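Intradiol ring-cleavage dioxygenase (Streptomyces sp. SirexAA-E, PDB 4ILV) probably uses an iron(III) centre to cleave the aromatic ring of catechol-type compounds between the two hydroxyl-bearing carbons, as a secreted enzyme carrying a carbohydrate-binding module. Local coordinates at residues 54-57 / 58-62. Residues are numbered along the deposited sequence; the frame is centred on the assembly and turned at random.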
loop_
_atom_site.group_PDB
_atom_site.type_symbol
_atom_site.label_atom_id
_atom_site.label_comp_id
_atom_site.label_asym_id
_atom_site.label_seq_id
_atom_site.Cartn_x
_atom_site.Cartn_y
_atom_site.Cartn_z
ATOM N N SER A 54 0.687 -4.046 11.295
ATOM C CA SER A 54 2.091 -3.701 11.465
ATOM C C SER A 54 3.000 -4.763 10.850
ATOM O O SER A 54 2.874 -5.943 11.161
ATOM C CB SER A 54 2.415 -3.517 12.945
ATOM O OG SER A 54 3.788 -3.220 13.129
ATOM N N LEU A 55 3.926 -4.343 9.993
ATOM C CA LEU A 55 4.819 -5.283 9.323
ATOM C C LEU A 55 6.208 -5.257 9.933
ATOM O O LEU A 55 7.083 -6.002 9.509
ATOM C CB LEU A 55 4.951 -4.925 7.840
ATOM C CG LEU A 55 3.650 -4.836 7.042
ATOM C CD1 LEU A 55 3.948 -4.540 5.586
ATOM C CD2 LEU A 55 2.826 -6.127 7.182
ATOM N N VAL A 56 6.427 -4.376 10.903
ATOM C CA VAL A 56 7.774 -4.146 11.412
ATOM C C VAL A 56 7.808 -4.039 12.919
ATOM O O VAL A 56 6.773 -3.909 13.565
ATOM C CB VAL A 56 8.378 -2.854 10.851
ATOM C CG1 VAL A 56 8.366 -2.880 9.329
ATOM C CG2 VAL A 56 7.606 -1.630 11.367
ATOM N N THR A 57 9.015 -4.097 13.474
ATOM C CA THR A 57 9.229 -3.772 14.875
ATOM C C THR A 57 10.263 -2.647 14.955
ATOM O O THR A 57 10.717 -2.128 13.929
ATOM C CB THR A 57 9.744 -4.983 15.684
ATOM O OG1 THR A 57 11.157 -5.095 15.527
ATOM C CG2 THR A 57 9.081 -6.271 15.227
ATOM N N SER A 58 10.626 -2.272 16.175
ATOM C CA SER A 58 11.676 -1.287 16.405
ATOM C C SER A 58 13.020 -1.802 15.890
ATOM O O SER A 58 13.887 -1.022 15.499
ATOM C CB SER A 58 11.772 -0.980 17.897
ATOM O OG SER A 58 10.479 -0.767 18.435
ATOM N N SER A 59 13.177 -3.123 15.892
ATOM C CA SER A 59 14.402 -3.781 15.446
ATOM C C SER A 59 14.482 -4.025 13.923
ATOM O O SER A 59 15.523 -4.414 13.401
ATOM C CB SER A 59 14.548 -5.094 16.184
ATOM O OG SER A 59 13.313 -5.779 16.152
ATOM N N THR A 60 13.374 -3.833 13.216
ATOM C CA THR A 60 13.387 -3.934 11.764
ATOM C C THR A 60 14.244 -2.806 11.197
ATOM O O THR A 60 14.003 -1.637 11.501
ATOM C CB THR A 60 11.962 -3.785 11.192
ATOM O OG1 THR A 60 11.110 -4.792 11.754
ATOM C CG2 THR A 60 11.976 -3.891 9.668
ATOM N N PRO A 61 15.239 -3.138 10.364
ATOM C CA PRO A 61 16.061 -2.100 9.723
ATOM C C PRO A 61 15.266 -1.314 8.666
ATOM O O PRO A 61 14.408 -1.886 7.986
ATOM C CB PRO A 61 17.178 -2.895 9.056
ATOM C CG PRO A 61 16.588 -4.258 8.843
ATOM C CD PRO A 61 15.684 -4.497 10.018
ATOM N N GLY A 62 15.540 -0.015 8.552
ATOM C CA GLY A 62 14.906 0.801 7.534
ATOM C C GLY A 62 14.322 2.067 8.111
ATOM O O GLY A 62 14.307 2.258 9.325
#
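T60 turns back on V56 and T57 and closes this surface loop from the inside. Its OG1 accepts the backbone N-H of T57, with T57 N to T60 OG1 at 2.8 Å. The bond is almost straight, at 174°. The side-chain torsion explains this: OG1 sits beside T60's own backbone N (chi1 -58°), which also leaves CG2 facing V56. There the packing is close. T60 CG2 lies 3.8 Å from V56 CG1, and T60 OG1 is 3.5 Å from V56 CB. The two side chains cross at about a right angle. V56 is buried, and F102 touches both V56 and T60, so this inner side forms one small cluster.

Residues T57 to T60 form a type I beta turn in the loop leading to strand 64-72. The turn's own backbone bond runs from T60 N to T57 O at 3.2 Å. An ST turn lies within it: T57 OG1 accepts the N-H of S59, with S59 N to T57 OG1 at 2.8 Å. T57 thus gives its N-H to T60 and takes N-H groups on its carbonyl and hydroxyl oxygens. A valine in place of T60 would probably leave the T57 N-H without its acceptor and make the turn less firmly closed. Two residues ahead of the turn, L55 is tied by backbone bonding to R117 of strand 113-119.

The outer side is looser. T57, S58 and S59 are exposed. S58 is poorly ordered, and its side chain sets off away from residues 54-57, though CB still lies against T57. The 2.3 Å between T57 OG1 and S59 OG is too short to be trusted.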